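Local coordinates for protein dTDP-4-amino-4,6-dideoxyglucose formyltransferase (PDB 5VYQ) that probably transfers a formyl group from a reduced folate cofactor to the sugar amine of dTDP-4-amino-4,6-dideoxyglucose, which it binds together with folinic acid, at residues I119-H130 against I141-I149; E131-I142 against Y182-L193. One frame throughout, in Å; residues are numbered along the deposited sequence.

Contact 1. Residues I119-H130 against I141-I149; sequences IIDGQKVGVTIH and IIAQRECAI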
loop_
_atom_site.group_PDB
_atom_site.type_symbol
_atom_site.label_atom_id
_atom_site.label_comp_id
_atom_site.label_asym_id
_atom_site.label_seq_id
_atom_site.Cartn_x
_atom_site.Cartn_y
_atom_site.Cartn_z
ATOM N N ILE A 119 -9.452 -14.765 2.242
ATOM C CA ILE A 119 -8.679 -13.872 3.104
ATOM C C ILE A 119 -9.605 -13.186 4.098
ATOM O O ILE A 119 -9.230 -12.954 5.244
ATOM C CB ILE A 119 -7.896 -12.839 2.261
ATOM C CG1 ILE A 119 -6.720 -13.581 1.619
ATOM C CG2 ILE A 119 -7.353 -11.674 3.085
ATOM C CD1 ILE A 119 -6.040 -12.892 0.480
ATOM N N ILE A 120 -10.762 -12.792 3.635
ATOM C CA ILE A 120 -11.727 -12.092 4.487
ATOM C C ILE A 120 -12.456 -13.031 5.419
ATOM O O ILE A 120 -12.636 -12.695 6.590
ATOM C CB ILE A 120 -12.734 -11.306 3.648
ATOM C CG1 ILE A 120 -12.020 -10.114 2.997
ATOM C CG2 ILE A 120 -13.998 -10.920 4.444
ATOM C CD1 ILE A 120 -12.788 -9.563 1.833
ATOM N N ASP A 121 -12.911 -14.181 4.926
ATOM C CA ASP A 121 -13.752 -15.021 5.763
ATOM C C ASP A 121 -13.068 -16.143 6.517
ATOM O O ASP A 121 -13.716 -16.788 7.328
ATOM C CB ASP A 121 -14.998 -15.503 5.022
ATOM C CG ASP A 121 -14.747 -16.599 3.998
ATOM O OD1 ASP A 121 -13.613 -17.085 3.922
ATOM O OD2 ASP A 121 -15.745 -16.909 3.270
ATOM N N GLY A 122 -11.807 -16.434 6.254
ATOM C CA GLY A 122 -11.046 -17.470 6.979
ATOM C C GLY A 122 -11.290 -18.884 6.504
ATOM O O GLY A 122 -10.750 -19.849 7.074
ATOM N N GLN A 123 -12.094 -19.046 5.455
ATOM C CA GLN A 123 -12.327 -20.362 4.898
ATOM C C GLN A 123 -11.085 -20.834 4.171
ATOM O O GLN A 123 -10.293 -20.013 3.766
ATOM C CB GLN A 123 -13.537 -20.374 3.958
ATOM C CG GLN A 123 -14.854 -20.141 4.704
ATOM C CD GLN A 123 -16.046 -20.547 3.855
ATOM O OE1 GLN A 123 -16.563 -21.663 3.992
ATOM N NE2 GLN A 123 -16.452 -19.671 2.950
ATOM N N LYS A 124 -10.927 -22.128 3.984
ATOM C CA LYS A 124 -9.784 -22.667 3.231
ATOM C C LYS A 124 -9.757 -22.137 1.814
ATOM O O LYS A 124 -10.792 -21.885 1.217
ATOM C CB LYS A 124 -9.838 -24.163 3.118
ATOM C CG LYS A 124 -9.536 -24.834 4.451
ATOM C CD LYS A 124 -9.626 -26.352 4.357
ATOM C CE LYS A 124 -9.484 -26.946 5.772
ATOM N NZ LYS A 124 -9.141 -28.381 5.615
ATOM N N VAL A 125 -8.557 -22.044 1.281
ATOM C CA VAL A 125 -8.381 -21.875 -0.146
ATOM C C VAL A 125 -7.329 -22.886 -0.603
ATOM O O VAL A 125 -6.606 -23.519 0.178
ATOM C CB VAL A 125 -8.010 -20.409 -0.512
ATOM C CG1 VAL A 125 -6.550 -20.129 -0.188
ATOM C CG2 VAL A 125 -8.356 -20.109 -1.984
ATOM N N GLY A 126 -7.199 -23.039 -1.908
ATOM C CA GLY A 126 -6.316 -24.077 -2.472
ATOM C C GLY A 126 -6.760 -24.313 -3.905
ATOM O O GLY A 126 -7.303 -23.397 -4.527
ATOM N N VAL A 127 -6.542 -25.521 -4.403
ATOM C CA VAL A 127 -6.866 -25.866 -5.779
ATOM C C VAL A 127 -7.673 -27.151 -5.752
ATOM O O VAL A 127 -7.353 -28.048 -4.968
ATOM C CB VAL A 127 -5.580 -26.068 -6.584
ATOM C CG1 VAL A 127 -5.901 -26.532 -7.993
ATOM C CG2 VAL A 127 -4.718 -24.834 -6.660
ATOM N N THR A 128 -8.698 -27.226 -6.605
ATOM C CA THR A 128 -9.536 -28.414 -6.669
ATOM C C THR A 128 -9.660 -28.869 -8.101
ATOM O O THR A 128 -9.950 -28.046 -8.953
ATOM C CB THR A 128 -10.939 -28.152 -6.096
ATOM O OG1 THR A 128 -10.833 -27.633 -4.742
ATOM C CG2 THR A 128 -11.768 -29.389 -6.114
ATOM N N ILE A 129 -9.457 -30.163 -8.339
ATOM C CA ILE A 129 -9.702 -30.745 -9.659
ATOM C C ILE A 129 -10.960 -31.615 -9.460
ATOM O O ILE A 129 -11.018 -32.457 -8.578
ATOM C CB ILE A 129 -8.521 -31.626 -10.095
ATOM C CG1 ILE A 129 -7.233 -30.821 -10.174
ATOM C CG2 ILE A 129 -8.835 -32.234 -11.459
ATOM C CD1 ILE A 129 -5.972 -31.565 -10.540
ATOM N N HIS A 130 -11.969 -31.390 -10.290
ATOM C CA HIS A 130 -13.284 -31.988 -10.139
ATOM C C HIS A 130 -14.002 -32.162 -11.466
ATOM O O HIS A 130 -13.778 -31.389 -12.404
ATOM C CB HIS A 130 -14.152 -31.178 -9.174
ATOM C CG HIS A 130 -14.555 -29.833 -9.698
ATOM N ND1 HIS A 130 -15.725 -29.629 -10.380
ATOM C CD2 HIS A 130 -13.964 -28.623 -9.606
ATOM C CE1 HIS A 130 -15.823 -28.356 -10.734
ATOM N NE2 HIS A 130 -14.785 -27.727 -10.227
ATOM N N ILE A 141 -15.029 -34.467 -6.624
ATOM C CA ILE A 141 -13.638 -34.125 -6.477
ATOM C C ILE A 141 -12.707 -35.251 -6.794
ATOM O O ILE A 141 -12.759 -36.324 -6.199
ATOM C CB ILE A 141 -13.359 -33.499 -5.082
ATOM C CG1 ILE A 141 -14.209 -32.236 -4.945
ATOM C CG2 ILE A 141 -11.878 -33.212 -4.915
ATOM C CD1 ILE A 141 -14.199 -31.633 -3.567
ATOM N N ILE A 142 -11.774 -34.992 -7.693
ATOM C CA ILE A 142 -10.729 -35.915 -8.032
ATOM C C ILE A 142 -9.540 -35.733 -7.097
ATOM O O ILE A 142 -9.007 -36.713 -6.561
ATOM C CB ILE A 142 -10.288 -35.731 -9.520
ATOM C CG1 ILE A 142 -11.436 -36.079 -10.470
ATOM C CG2 ILE A 142 -9.037 -36.527 -9.902
ATOM C CD1 ILE A 142 -11.336 -35.458 -11.851
ATOM N N ALA A 143 -9.103 -34.489 -6.936
ATOM C CA ALA A 143 -7.999 -34.173 -6.037
ATOM C C ALA A 143 -8.092 -32.726 -5.616
ATOM O O ALA A 143 -8.694 -31.915 -6.318
ATOM C CB ALA A 143 -6.662 -34.403 -6.710
ATOM N N GLN A 144 -7.501 -32.434 -4.462
ATOM C CA GLN A 144 -7.403 -31.054 -4.071
ATOM C C GLN A 144 -6.302 -30.891 -3.051
ATOM O O GLN A 144 -5.767 -31.851 -2.463
ATOM C CB GLN A 144 -8.767 -30.513 -3.607
ATOM C CG GLN A 144 -9.279 -31.040 -2.346
ATOM C CD GLN A 144 -10.635 -30.532 -1.854
ATOM O OE1 GLN A 144 -11.142 -31.192 -0.969
ATOM N NE2 GLN A 144 -11.226 -29.429 -2.358
ATOM N N ARG A 145 -5.951 -29.634 -2.871
ATOM C CA ARG A 145 -4.845 -29.281 -2.009
ATOM C C ARG A 145 -5.042 -27.885 -1.447
ATOM O O ARG A 145 -5.336 -26.937 -2.178
ATOM C CB ARG A 145 -3.497 -29.367 -2.706
ATOM C CG ARG A 145 -2.282 -29.133 -1.811
ATOM C CD ARG A 145 -1.000 -29.652 -2.474
ATOM N NE ARG A 145 -1.181 -31.082 -2.720
ATOM C CZ ARG A 145 -0.549 -31.788 -3.656
ATOM N NH1 ARG A 145 0.338 -31.211 -4.455
ATOM N NH2 ARG A 145 -0.820 -33.066 -3.797
ATOM N N GLU A 146 -4.840 -27.790 -0.142
ATOM C CA GLU A 146 -4.915 -26.506 0.557
ATOM C C GLU A 146 -3.670 -25.643 0.358
ATOM O O GLU A 146 -2.542 -26.127 0.231
ATOM C CB GLU A 146 -5.241 -26.758 2.051
ATOM C CG GLU A 146 -5.515 -25.468 2.840
ATOM C CD GLU A 146 -5.873 -25.640 4.306
ATOM O OE1 GLU A 146 -6.014 -26.811 4.762
ATOM O OE2 GLU A 146 -5.973 -24.563 4.950
ATOM N N CYS A 147 -3.883 -24.326 0.343
ATOM C CA CYS A 147 -2.812 -23.319 0.369
ATOM C C CYS A 147 -3.003 -22.527 1.651
ATOM O O CYS A 147 -4.051 -21.938 1.878
ATOM C CB CYS A 147 -3.019 -22.368 -0.792
ATOM S SG CYS A 147 -1.767 -21.097 -0.988
ATOM N N ALA A 148 -1.963 -22.454 2.467
ATOM C CA ALA A 148 -2.114 -21.682 3.701
ATOM C C ALA A 148 -2.091 -20.172 3.355
ATOM O O ALA A 148 -1.533 -19.741 2.331
ATOM C CB ALA A 148 -1.007 -22.070 4.673
ATOM N N ILE A 149 -2.777 -19.388 4.181
ATOM C CA ILE A 149 -2.824 -17.923 4.016
ATOM C C ILE A 149 -2.149 -17.360 5.259
ATOM O O ILE A 149 -2.648 -17.556 6.360
ATOM C CB ILE A 149 -4.272 -17.422 3.966
ATOM C CG1 ILE A 149 -4.996 -18.042 2.764
ATOM C CG2 ILE A 149 -4.317 -15.896 3.949
ATOM C CD1 ILE A 149 -6.455 -17.617 2.690
HETATM O O HOH W 1 -6.696 -29.112 3.941
HETATM O O HOH W 2 -6.436 -22.258 3.425
#
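Strands 125-130 and 143-147 run antiparallel, their axes 4.3 Å apart at closest and 163° from one another, with Val127 and Arg145 as a hydrogen-bonded pair joined by both amides. Toward His130 the register slips by one residue: Ile142 N (2.8 Å) and Ala143 N (3.2 Å) both donate to Ile129 O, which defines a classic beta bulge. Beyond it, His130 pairs with Ile141 instead of Ile142.

The side chains of Thr128 and Gln144 run alongside each other on one face of the sheet. Gln144 NE2 reaches Thr128 OG1 at 3.0 Å, and the hydroxyl oxygen sits 8° from the amide plane. NE2 also bonds to Asn106 O, and the two bonds together set the amide rotation. A chi1 of 69° sets Gln144 CG between backbone N and carbonyl carbon, from where the chain extends past the threonine. Thr128 OG1 is also bonded to Gly104 O and Asn106 N, which ties this side of the sheet to the loop following strand 97-102. Next to this pair, Thr128 CG2 packs across Ile141 CG1.

The two strands form a beta hairpin at the edge of the six-stranded mixed sheet of the formyltransferase domain, strand 141-147 being outermost within the chain. Val127, Ala143, Arg145 and Cys147 turn to the other side, against helix 155-179, where Arg145 forms a salt bridge with Glu172.

At the far end the Lys124 side chain runs nearly perpendicular to that of Glu146. The salt bridge from Lys124 NZ to Glu146 OE1 is long, 3.6 Å, but one water bonds to both atoms. Gly126 CA comes within 3.0 Å of Arg145 O in a CA-H...O contact. Finally, Ile149 CD1 meets Val125 CG1 at 3.8 Å, while Ile149 CG2 leans on Ile119 CG1 of helix 114-121.

Contact 2. Residues E131-I142 against Y182-L193; sequences EIDDQLDHGPII and YTAKSPATEGNL. With LI (lithium ion), chain M; FON (N-{[4-({[(6R)-2-amino-5-formyl-4-oxo-1,4,5,6,7,8-hexahydropteridin-6-yl]methyl}amino)phenyl]carbonyl}-L-glutamic acid), chain C.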
loop_
_atom_site.group_PDB
_atom_site.type_symbol
_atom_site.label_atom_id
_atom_site.label_comp_id
_atom_site.label_asym_id
_atom_site.label_seq_id
_atom_site.Cartn_x
_atom_site.Cartn_y
_atom_site.Cartn_z
ATOM N N GLU A 131 -14.855 -33.177 -11.508
ATOM C CA GLU A 131 -15.763 -33.304 -12.654
ATOM C C GLU A 131 -16.775 -32.185 -12.644
ATOM O O GLU A 131 -17.184 -31.703 -11.599
ATOM C CB GLU A 131 -16.467 -34.655 -12.742
ATOM C CG GLU A 131 -15.498 -35.775 -13.107
ATOM C CD GLU A 131 -16.148 -37.149 -13.288
ATOM O OE1 GLU A 131 -17.376 -37.243 -13.147
ATOM O OE2 GLU A 131 -15.393 -38.115 -13.563
ATOM N N ILE A 132 -17.123 -31.723 -13.837
ATOM C CA ILE A 132 -18.033 -30.589 -14.001
ATOM C C ILE A 132 -19.455 -31.080 -14.074
ATOM O O ILE A 132 -19.766 -32.078 -14.765
ATOM C CB ILE A 132 -17.677 -29.778 -15.262
ATOM C CG1 ILE A 132 -16.209 -29.345 -15.154
ATOM C CG2 ILE A 132 -18.601 -28.613 -15.376
ATOM C CD1 ILE A 132 -15.683 -28.527 -16.316
ATOM N N ASP A 133 -20.341 -30.368 -13.391
ATOM C CA ASP A 133 -21.804 -30.532 -13.495
ATOM C C ASP A 133 -22.461 -29.191 -13.795
ATOM O O ASP A 133 -21.810 -28.223 -14.207
ATOM C CB ASP A 133 -22.373 -31.230 -12.264
ATOM C CG ASP A 133 -22.328 -30.384 -10.996
ATOM O OD1 ASP A 133 -22.145 -29.147 -11.036
ATOM O OD2 ASP A 133 -22.477 -31.017 -9.913
ATOM N N ASP A 134 -23.774 -29.125 -13.695
ATOM C CA ASP A 134 -24.502 -27.929 -14.050
ATOM C C ASP A 134 -24.238 -26.724 -13.147
ATOM O O ASP A 134 -24.554 -25.603 -13.541
ATOM C CB ASP A 134 -25.998 -28.246 -14.102
ATOM C CG ASP A 134 -26.552 -28.706 -12.776
ATOM O OD1 ASP A 134 -26.283 -29.840 -12.351
ATOM O OD2 ASP A 134 -27.253 -27.891 -12.152
ATOM N N GLN A 135 -23.694 -26.930 -11.950
ATOM C CA GLN A 135 -23.408 -25.805 -11.076
ATOM C C GLN A 135 -21.954 -25.394 -11.216
ATOM O O GLN A 135 -21.137 -26.096 -11.802
ATOM C CB GLN A 135 -23.764 -26.108 -9.625
ATOM C CG GLN A 135 -25.247 -26.299 -9.476
ATOM C CD GLN A 135 -25.632 -26.732 -8.085
ATOM O OE1 GLN A 135 -25.600 -25.923 -7.156
ATOM N NE2 GLN A 135 -25.983 -28.003 -7.919
ATOM N N LEU A 136 -21.651 -24.217 -10.702
ATOM C CA LEU A 136 -20.265 -23.739 -10.722
ATOM C C LEU A 136 -19.417 -24.348 -9.627
ATOM O O LEU A 136 -19.797 -24.306 -8.451
ATOM C CB LEU A 136 -20.245 -22.201 -10.606
ATOM C CG LEU A 136 -20.808 -21.375 -11.759
ATOM C CD1 LEU A 136 -20.703 -19.871 -11.467
ATOM C CD2 LEU A 136 -20.068 -21.619 -13.058
ATOM N N ASP A 137 -18.274 -24.911 -10.031
ATOM C CA ASP A 137 -17.292 -25.382 -9.099
ATOM C C ASP A 137 -17.958 -26.323 -8.105
ATOM O O ASP A 137 -17.871 -26.150 -6.895
ATOM C CB ASP A 137 -16.601 -24.223 -8.414
ATOM C CG ASP A 137 -15.935 -23.278 -9.397
ATOM O OD1 ASP A 137 -15.423 -23.726 -10.439
ATOM O OD2 ASP A 137 -15.882 -22.083 -9.092
ATOM N N HIS A 138 -18.629 -27.322 -8.676
ATOM C CA HIS A 138 -19.480 -28.241 -7.924
ATOM C C HIS A 138 -19.240 -29.592 -8.537
ATOM O O HIS A 138 -18.908 -29.738 -9.713
ATOM C CB HIS A 138 -20.926 -27.787 -8.148
ATOM C CG HIS A 138 -21.930 -28.446 -7.268
ATOM N ND1 HIS A 138 -22.635 -29.566 -7.650
ATOM C CD2 HIS A 138 -22.422 -28.081 -6.062
ATOM C CE1 HIS A 138 -23.484 -29.892 -6.688
ATOM N NE2 HIS A 138 -23.378 -28.995 -5.718
ATOM N N GLY A 139 -19.464 -30.644 -7.805
ATOM C CA GLY A 139 -19.212 -31.907 -8.518
ATOM C C GLY A 139 -18.087 -32.752 -7.944
ATOM O O GLY A 139 -17.337 -32.304 -7.077
ATOM N N PRO A 140 -17.969 -33.993 -8.454
ATOM C CA PRO A 140 -17.093 -34.926 -7.808
ATOM C C PRO A 140 -15.637 -34.513 -7.812
ATOM O O PRO A 140 -15.084 -34.235 -8.895
ATOM C CB PRO A 140 -17.318 -36.229 -8.607
ATOM C CG PRO A 140 -18.705 -36.090 -9.137
ATOM C CD PRO A 140 -18.904 -34.626 -9.412
ATOM N N ILE A 141 -15.029 -34.467 -6.624
ATOM C CA ILE A 141 -13.638 -34.125 -6.477
ATOM C C ILE A 141 -12.707 -35.251 -6.794
ATOM O O ILE A 141 -12.759 -36.324 -6.199
ATOM C CB ILE A 141 -13.359 -33.499 -5.082
ATOM C CG1 ILE A 141 -14.209 -32.236 -4.945
ATOM C CG2 ILE A 141 -11.878 -33.212 -4.915
ATOM C CD1 ILE A 141 -14.199 -31.633 -3.567
ATOM N N ILE A 142 -11.774 -34.992 -7.693
ATOM C CA ILE A 142 -10.729 -35.915 -8.032
ATOM C C ILE A 142 -9.540 -35.733 -7.097
ATOM O O ILE A 142 -9.007 -36.713 -6.561
ATOM C CB ILE A 142 -10.288 -35.731 -9.520
ATOM C CG1 ILE A 142 -11.436 -36.079 -10.470
ATOM C CG2 ILE A 142 -9.037 -36.527 -9.902
ATOM C CD1 ILE A 142 -11.336 -35.458 -11.851
ATOM N N TYR A 182 -9.772 -42.644 -11.479
ATOM C CA TYR A 182 -9.970 -42.205 -10.104
ATOM C C TYR A 182 -11.349 -42.603 -9.605
ATOM O O TYR A 182 -12.203 -42.955 -10.406
ATOM C CB TYR A 182 -9.839 -40.676 -10.055
ATOM C CG TYR A 182 -10.642 -39.961 -11.104
ATOM C CD1 TYR A 182 -12.018 -39.772 -10.943
ATOM C CD2 TYR A 182 -10.037 -39.447 -12.243
ATOM C CE1 TYR A 182 -12.780 -39.117 -11.899
ATOM C CE2 TYR A 182 -10.804 -38.797 -13.223
ATOM C CZ TYR A 182 -12.160 -38.624 -13.023
ATOM O OH TYR A 182 -12.952 -37.978 -13.931
ATOM N N THR A 183 -11.586 -42.493 -8.303
ATOM C CA THR A 183 -12.932 -42.585 -7.776
ATOM C C THR A 183 -13.200 -41.252 -7.059
ATOM O O THR A 183 -12.655 -40.950 -5.987
ATOM C CB THR A 183 -13.086 -43.789 -6.836
ATOM O OG1 THR A 183 -12.191 -43.601 -5.748
ATOM C CG2 THR A 183 -12.689 -45.035 -7.540
ATOM N N ALA A 184 -13.975 -40.408 -7.726
ATOM C CA ALA A 184 -14.164 -39.036 -7.257
ATOM C C ALA A 184 -15.302 -39.022 -6.277
ATOM O O ALA A 184 -16.146 -39.918 -6.319
ATOM C CB ALA A 184 -14.428 -38.103 -8.422
ATOM N N LYS A 185 -15.268 -38.057 -5.366
ATOM C CA LYS A 185 -16.258 -37.923 -4.317
ATOM C C LYS A 185 -16.748 -36.479 -4.249
ATOM O O LYS A 185 -15.943 -35.552 -4.197
ATOM C CB LYS A 185 -15.642 -38.351 -2.989
ATOM C CG LYS A 185 -16.720 -38.825 -2.015
ATOM C CD LYS A 185 -16.172 -39.077 -0.615
ATOM C CE LYS A 185 -16.332 -37.850 0.273
ATOM N NZ LYS A 185 -15.417 -37.888 1.448
ATOM N N SER A 186 -18.051 -36.289 -4.280
ATOM C CA SER A 186 -18.636 -34.966 -4.067
ATOM C C SER A 186 -18.430 -34.475 -2.644
ATOM O O SER A 186 -18.391 -35.295 -1.752
ATOM C CB SER A 186 -20.094 -34.966 -4.434
ATOM O OG SER A 186 -20.133 -35.090 -5.843
ATOM N N PRO A 187 -18.228 -33.163 -2.434
ATOM C CA PRO A 187 -18.118 -32.709 -1.067
ATOM C C PRO A 187 -19.397 -32.967 -0.325
ATOM O O PRO A 187 -20.462 -32.914 -0.895
ATOM C CB PRO A 187 -17.864 -31.198 -1.188
ATOM C CG PRO A 187 -18.071 -30.824 -2.612
ATOM C CD PRO A 187 -17.969 -32.085 -3.409
ATOM N N ALA A 188 -19.287 -33.216 0.969
ATOM C CA ALA A 188 -20.465 -33.476 1.799
ATOM C C ALA A 188 -21.398 -32.305 1.997
ATOM O O ALA A 188 -22.579 -32.512 2.297
ATOM C CB ALA A 188 -20.019 -33.954 3.172
ATOM N N THR A 189 -20.896 -31.083 1.842
ATOM C CA THR A 189 -21.759 -29.906 1.947
ATOM C C THR A 189 -21.746 -29.069 0.696
ATOM O O THR A 189 -20.830 -29.192 -0.103
ATOM C CB THR A 189 -21.385 -29.021 3.151
ATOM O OG1 THR A 189 -20.069 -28.479 2.979
ATOM C CG2 THR A 189 -21.395 -29.872 4.417
ATOM N N GLU A 190 -22.725 -28.192 0.542
ATOM C CA GLU A 190 -22.796 -27.341 -0.634
ATOM C C GLU A 190 -21.806 -26.185 -0.623
ATOM O O GLU A 190 -21.455 -25.663 -1.695
ATOM C CB GLU A 190 -24.230 -26.839 -0.836
ATOM C CG GLU A 190 -25.207 -27.992 -1.105
ATOM C CD GLU A 190 -24.779 -28.805 -2.319
ATOM O OE1 GLU A 190 -24.697 -28.238 -3.413
ATOM O OE2 GLU A 190 -24.394 -29.969 -2.145
ATOM N N GLY A 191 -21.375 -25.770 0.565
ATOM C CA GLY A 191 -20.467 -24.622 0.673
ATOM C C GLY A 191 -21.137 -23.323 0.299
ATOM O O GLY A 191 -22.334 -23.124 0.574
ATOM N N ASN A 192 -20.412 -22.439 -0.401
ATOM C CA ASN A 192 -20.954 -21.170 -0.813
ATOM C C ASN A 192 -20.343 -20.728 -2.118
ATOM O O ASN A 192 -19.270 -21.206 -2.465
ATOM C CB ASN A 192 -20.702 -20.112 0.259
ATOM C CG ASN A 192 -19.238 -19.770 0.378
ATOM O OD1 ASN A 192 -18.403 -20.596 0.807
ATOM N ND2 ASN A 192 -18.905 -18.545 -0.035
ATOM N N LEU A 193 -21.059 -19.880 -2.828
ATOM C CA LEU A 193 -20.692 -19.454 -4.184
ATOM C C LEU A 193 -20.666 -17.976 -4.266
ATOM O O LEU A 193 -21.658 -17.366 -3.920
ATOM C CB LEU A 193 -21.728 -19.948 -5.188
ATOM C CG LEU A 193 -21.631 -19.641 -6.664
ATOM C CD1 LEU A 193 -20.330 -20.128 -7.302
ATOM C CD2 LEU A 193 -22.824 -20.096 -7.499
HETATM LI LI LI M . -13.924 -22.232 -11.050
HETATM N N1 FON C . -19.159 -24.815 -16.687
HETATM C C2 FON C . -19.907 -25.385 -15.749
HETATM N NA2 FON C . -21.083 -25.965 -16.126
HETATM N N3 FON C . -19.505 -25.363 -14.468
HETATM C C4 FON C . -18.350 -24.782 -14.061
HETATM O O4 FON C . -17.991 -24.813 -12.859
HETATM C C4A FON C . -17.482 -24.173 -15.082
HETATM N N5 FON C . -16.278 -23.488 -14.844
HETATM C C6 FON C . -15.945 -22.469 -15.853
HETATM C C7 FON C . -15.919 -23.163 -17.217
HETATM N N8 FON C . -17.216 -23.747 -17.454
HETATM C C8A FON C . -17.969 -24.243 -16.456
HETATM C C9 FON C . -16.885 -21.244 -15.817
HETATM N N10 FON C . -16.698 -20.536 -14.554
HETATM C C11 FON C . -18.786 -17.107 -13.465
HETATM C C12 FON C . -17.893 -17.714 -12.582
HETATM C C13 FON C . -17.206 -18.860 -12.970
HETATM C C14 FON C . -17.384 -19.402 -14.238
HETATM C C15 FON C . -18.271 -18.809 -15.130
HETATM C C16 FON C . -18.969 -17.667 -14.736
HETATM C C FON C . -19.533 -15.845 -13.014
HETATM O O FON C . -19.237 -15.218 -11.974
HETATM N N FON C . -20.518 -15.404 -13.802
HETATM C CA FON C . -21.260 -14.167 -13.562
HETATM C CB FON C . -21.216 -13.215 -14.768
HETATM C CG FON C . -19.757 -12.862 -15.082
HETATM C CD FON C . -19.510 -11.633 -15.933
HETATM O OE1 FON C . -20.377 -10.734 -15.965
HETATM O OE2 FON C . -18.414 -11.537 -16.546
HETATM C CT FON C . -22.674 -14.511 -13.196
HETATM O O1 FON C . -23.317 -13.602 -12.618
HETATM O O2 FON C . -23.123 -15.654 -13.459
HETATM C CP1 FON C . -15.572 -23.714 -13.818
HETATM O O3 FON C . -14.536 -23.096 -13.600
HETATM O O HOH W 3 -25.538 -25.970 -4.463
HETATM O O HOH W 4 -26.993 -29.454 -5.587
HETATM O O HOH W 5 -15.681 -21.084 -11.467
HETATM O O HOH W 6 -9.938 -39.109 -6.508
#
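Tyr182 OH donates a very short hydrogen bond, 2.5 Å, to Glu131 OE2, the carboxylate standing 72° from the ring plane while its oxygen lies at the ring edge. Ile142 packs over one face of the same ring: CG1 sits 3.6 Å from the centroid, 10° off the normal, and CD1 reaches on to CZ. With chi1 at 49°, Tyr182 CG lies between its backbone N and carbonyl carbon, which turns the ring under the isoleucine. Farther along, a single antiparallel bridge joins Ile141 to Lys185, and Pro140 CB presses tightly on Ala184 CB at 3.4 Å.

The His138 ring is held at both nitrogens. ND1 gives a nearly straight bond to Asp133 OD2 (2.7 Å), and NE2 binds Glu190 OE1 (2.8 Å), each carboxylate using its syn lone pair. Glu190 is bent at chi2, which brings OE1 to the imidazole edge.

The preceding residue, Asp137, binds the lithium ion through OD1, together with His102, and donates its backbone N to folinic acid O4. Two carboxylates on one imidazole would favour its protonated form, consistent with His138 pinning the 182-193 loop beside the folate-binding turn.

The centres of contacts 1 and 2 lie 13 Å apart, and their segments alternate along the chain: 119-130, 131-142, then 141-149 overlapping at Ile141 and Ile142, and last 182-193 beyond helix 155-179. Strand 141-147 serves both, and the connection between the two hairpin strands, 132-140, carries the folate-binding residues of contact 2. Two further points join them: Gln123 NE2 probably bonds to Asn192 OD1, and His130 packs on Asp137, with its side chain about 6 Å from the lithium ion. This places the edge of the central sheet next to the folate pocket.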